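Local coordinates for protein N-acetylmuramoyl-L-alanine amidase (Clostridium intestinale URNW, PDB 6SRT) that probably hydrolyses the amide bond between N-acetylmuramic acid and L-alanine in bacterial cell-wall peptidoglycan, as a zinc-dependent endolysin of the amidase 2 family, at residues A[112-117]-A[151-157]. Sequence-based numbering, arbitrary orientation. Where two conformers were deposited one is given.
With ZN (zinc ion), chain B.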
ATOM      1  N   PHE A 112      -9.734   7.409   6.661  1.00 11.13           N
ATOM      2  CA  PHE A 112     -10.378   6.499   7.631  1.00 10.87           C
ATOM      3  C   PHE A 112     -10.456   7.080   9.032  1.00 12.88           C
ATOM      4  O   PHE A 112     -10.922   6.358   9.913  1.00 13.89           O
ATOM      5  CB  PHE A 112      -9.851   5.066   7.522  1.00 11.65           C
ATOM      6  CG  PHE A 112      -9.993   4.579   6.107  1.00 11.18           C
ATOM      7  CD1 PHE A 112     -11.215   4.379   5.501  1.00 11.67           C
ATOM      8  CD2 PHE A 112      -8.868   4.368   5.344  1.00 12.44           C
ATOM      9  CE1 PHE A 112     -11.341   4.047   4.175  1.00 12.74           C
ATOM     10  CE2 PHE A 112      -8.944   4.025   4.016  1.00 13.33           C
ATOM     11  CZ  PHE A 112     -10.174   3.850   3.452  1.00 13.84           C
ATOM     12  N   ASN A 113     -10.129   8.361   9.217  1.00 12.33           N
ATOM     13  CA  ASN A 113     -10.622   9.061  10.424  1.00 13.17           C
ATOM     14  C   ASN A 113     -12.106   9.351  10.343  1.00 13.66           C
ATOM     15  O   ASN A 113     -12.662   9.567  11.390  1.00 16.49           O
ATOM     16  CB  ASN A 113      -9.887  10.383  10.562  1.00 14.48           C
ATOM     17  CG  ASN A 113      -8.484  10.206  11.051  1.00 16.87           C
ATOM     18  OD1 ASN A 113      -8.095   9.212  11.663  1.00 17.18           O
ATOM     19  ND2 ASN A 113      -7.680  11.228  10.843  1.00 22.87           N
ATOM     20  N   GLU A 114     -12.720   9.265   9.170  0.50 12.41           N
ATOM     21  CA  GLU A 114     -14.103   9.743   8.904  0.50 12.80           C
ATOM     22  C   GLU A 114     -14.959   8.779   8.087  0.50 13.97           C
ATOM     23  O   GLU A 114     -16.182   9.081   7.872  0.50 13.34           O
ATOM     24  CB  GLU A 114     -14.081  11.035   8.083  0.50 13.85           C
ATOM     25  CG  GLU A 114     -13.631  12.235   8.876  0.50 15.27           C
ATOM     26  CD  GLU A 114     -13.942  13.564   8.205  0.50 11.10           C
ATOM     27  OE1 GLU A 114     -14.735  13.518   7.229  0.50 13.19           O
ATOM     28  OE2 GLU A 114     -13.349  14.615   8.644  0.50 13.96           O
ATOM     29  N   GLU A 115     -14.312   7.731   7.603  0.50 16.16           N
ATOM     30  CA  GLU A 115     -14.856   6.763   6.624  0.50 15.89           C
ATOM     31  C   GLU A 115     -14.496   5.376   7.164  0.50 14.83           C
ATOM     32  O   GLU A 115     -13.567   5.284   7.978  0.50 13.95           O
ATOM     33  CB  GLU A 115     -14.249   6.970   5.226  0.50 12.74           C
ATOM     34  CG  GLU A 115     -14.551   8.319   4.529  0.50 12.93           C
ATOM     35  CD  GLU A 115     -14.111   8.142   3.070  0.50 20.00           C
ATOM     36  OE1 GLU A 115     -14.963   7.927   2.225  0.50 20.51           O
ATOM     37  OE2 GLU A 115     -12.904   8.088   2.762  0.50 15.22           O
ATOM     38  N   TYR A 116     -15.161   4.347   6.635  1.00 14.11           N
ATOM     39  CA  TYR A 116     -14.736   2.965   6.796  1.00 13.84           C
ATOM     40  C   TYR A 116     -14.342   2.432   5.447  1.00 13.11           C
ATOM     41  O   TYR A 116     -14.836   2.874   4.403  1.00 14.22           O
ATOM     42  CB  TYR A 116     -15.866   2.121   7.357  1.00 17.01           C
ATOM     43  CG  TYR A 116     -16.264   2.520   8.759  1.00 17.64           C
ATOM     44  CD1 TYR A 116     -15.678   1.953   9.859  1.00 21.11           C
ATOM     45  CD2 TYR A 116     -17.159   3.553   8.984  1.00 21.50           C
ATOM     46  CE1 TYR A 116     -15.982   2.375  11.143  1.00 21.87           C
ATOM     47  CE2 TYR A 116     -17.527   3.948  10.261  1.00 23.45           C
ATOM     48  CZ  TYR A 116     -16.866   3.415  11.362  1.00 26.81           C
ATOM     49  OH  TYR A 116     -17.222   3.787  12.650  1.00 33.89           O
ATOM     50  N   VAL A 117     -13.430   1.449   5.424  1.00 12.97           N
ATOM     51  CA  VAL A 117     -13.080   0.750   4.171  1.00 13.38           C
ATOM     52  C   VAL A 117     -14.355   0.113   3.652  1.00 13.26           C
ATOM     53  O   VAL A 117     -15.197  -0.393   4.442  1.00 16.61           O
ATOM     54  CB  VAL A 117     -11.976  -0.255   4.361  1.00 16.90           C
ATOM     55  CG1 VAL A 117     -10.704   0.372   4.866  1.00 15.77           C
ATOM     56  CG2 VAL A 117     -12.475  -1.534   5.005  1.00 19.92           C
ATOM     57  N   GLU A 151      -1.286  10.100  11.680  1.00 15.44           N
ATOM     58  CA  GLU A 151      -2.618   9.471  11.935  1.00 16.03           C
ATOM     59  C   GLU A 151      -2.882   8.407  10.878  1.00 14.35           C
ATOM     60  O   GLU A 151      -3.849   7.627  11.047  1.00 15.45           O
ATOM     61  CB  GLU A 151      -3.692  10.543  11.871  1.00 19.62           C
ATOM     62  CG  GLU A 151      -3.563  11.662  12.899  1.00 26.10           C
ATOM     63  CD  GLU A 151      -4.863  12.421  13.197  1.00 37.50           C
ATOM     64  OE1 GLU A 151      -5.418  12.963  12.255  1.00 52.20           O
ATOM     65  OE2 GLU A 151      -5.267  12.472  14.356  1.00 61.39           O
ATOM     66  N   CYS A 152      -2.155   8.350   9.767  1.00 12.54           N
ATOM     67  CA  CYS A 152      -2.381   7.359   8.713  1.00 11.72           C
ATOM     68  C   CYS A 152      -2.195   5.963   9.296  1.00 12.18           C
ATOM     69  O   CYS A 152      -1.209   5.724  10.037  1.00 12.51           O
ATOM     70  CB  CYS A 152      -1.408   7.633   7.616  1.00 12.08           C
ATOM     71  SG  CYS A 152      -1.412   6.379   6.321  1.00 12.82           S
ATOM     72  N   PRO A 153      -3.066   4.964   9.025  1.00 11.82           N
ATOM     73  CA  PRO A 153      -4.132   4.938   7.977  1.00 11.76           C
ATOM     74  C   PRO A 153      -5.541   5.273   8.454  1.00 11.91           C
ATOM     75  O   PRO A 153      -6.491   4.835   7.809  1.00 12.06           O
ATOM     76  CB  PRO A 153      -4.003   3.500   7.513  1.00 11.24           C
ATOM     77  CG  PRO A 153      -3.750   2.750   8.762  1.00 11.68           C
ATOM     78  CD  PRO A 153      -2.760   3.611   9.489  1.00 11.71           C
ATOM     79  N   GLY A 154      -5.630   6.050   9.537  1.00 12.33           N
ATOM     80  CA  GLY A 154      -6.920   6.546   9.997  1.00 12.99           C
ATOM     81  C   GLY A 154      -7.537   5.686  11.078  1.00 13.32           C
ATOM     82  O   GLY A 154      -7.329   4.471  11.147  1.00 13.14           O
ATOM     83  N   ASN A 155      -8.331   6.324  11.935  1.00 13.92           N
ATOM     84  CA  ASN A 155      -8.802   5.666  13.166  1.00 14.74           C
ATOM     85  C   ASN A 155      -9.602   4.431  12.906  1.00 15.41           C
ATOM     86  O   ASN A 155      -9.568   3.491  13.722  1.00 17.59           O
ATOM     87  CB  ASN A 155      -9.632   6.658  13.947  1.00 19.33           C
ATOM     88  CG  ASN A 155      -8.872   7.861  14.436  1.00 26.37           C
ATOM     89  OD1 ASN A 155      -7.695   7.716  14.736  1.00 33.09           O
ATOM     90  ND2 ASN A 155      -9.559   8.987  14.667  1.00 34.10           N
ATOM     91  N   ASN A 156     -10.415   4.466  11.857  1.00 13.77           N
ATOM     92  CA  ASN A 156     -11.316   3.353  11.538  1.00 13.50           C
ATOM     93  C   ASN A 156     -10.672   2.268  10.690  1.00 13.72           C
ATOM     94  O   ASN A 156     -11.352   1.308  10.365  1.00 14.24           O
ATOM     95  CB  ASN A 156     -12.555   3.859  10.820  1.00 13.87           C
ATOM     96  CG  ASN A 156     -13.377   4.909  11.562  1.00 14.47           C
ATOM     97  OD1 ASN A 156     -13.977   5.811  10.898  1.00 18.44           O
ATOM     98  ND2 ASN A 156     -13.390   4.834  12.868  1.00 16.76           N
ATOM     99  N   PHE A 157      -9.409   2.413  10.309  1.00 13.02           N
ATOM    100  CA  PHE A 157      -8.799   1.382   9.406  1.00 13.24           C
ATOM    101  C   PHE A 157      -8.832   0.052  10.154  1.00 13.01           C
ATOM    102  O   PHE A 157      -8.474   0.021  11.334  1.00 14.15           O
ATOM    103  CB  PHE A 157      -7.370   1.810   9.061  1.00 13.40           C
ATOM    104  CG  PHE A 157      -6.813   0.911   8.005  1.00 13.10           C
ATOM    105  CD1 PHE A 157      -7.084   1.134   6.676  1.00 13.44           C
ATOM    106  CD2 PHE A 157      -5.947  -0.133   8.326  1.00 12.58           C
ATOM    107  CE1 PHE A 157      -6.576   0.280   5.699  1.00 14.41           C
ATOM    108  CE2 PHE A 157      -5.476  -0.972   7.351  1.00 13.76           C
ATOM    109  CZ  PHE A 157      -5.762  -0.760   6.031  1.00 14.27           C
TER
HETATM  110 ZN    ZN B 201       0.600   6.663   5.312  0.80 11.54          ZN
HETATM  111  O   HOH W   1     -12.488   8.688  13.932  1.00 31.88           O
HETATM  112  O   HOH W   2     -12.809   0.524   8.074  1.00 14.93           O
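Two irregular loops meet where F112 and G154 bring their CA atoms to 4.2 Å, and the type I turn G154–F157 sends its N156 N-H to F112 O (2.8 Å, 158° at the hydrogen). One residue earlier in that turn, N155 N is bound by the side-chain amide of N113, whose OD1 accepts at 2.9 Å, so consecutive peptide N-H groups are taken by a main-chain and a side-chain carbonyl. N113 CB leaves its backbone pointing away from the turn; with CG beside the backbone N (chi1 -75°) the amide swings back to it. Its ND2 also reaches E151 OE1 at 3.2 Å, a weak bond, the two side chains crossing at about a right angle. G154, with no side chain, lets the backbones of F112 and N113 come close. The flat end of N156 stacks on one face of the Y116 ring, nearly parallel (9°), with Y116 CE1 3.7 Å from N156 CG. F112 CD2 meets F157 CD1 at 3.9 Å, at the edge of the F157 ring, while V117 CG1 covers one face of the F112 ring. Two waters add bridges, from N113 O to N155 ND2 and from V117 N to N156 O. The CB of C152, after which the chain takes a cis peptide to P153, leaves its backbone away from the 112-117 loop, and its SG binds zinc at 2.3 Å. The contact thus joins the loop following strand 103-108 to the one carrying the cysteine that binds zinc together with H47 and H144, a His-His-Cys site characteristic of the amidase 2/PGRP fold.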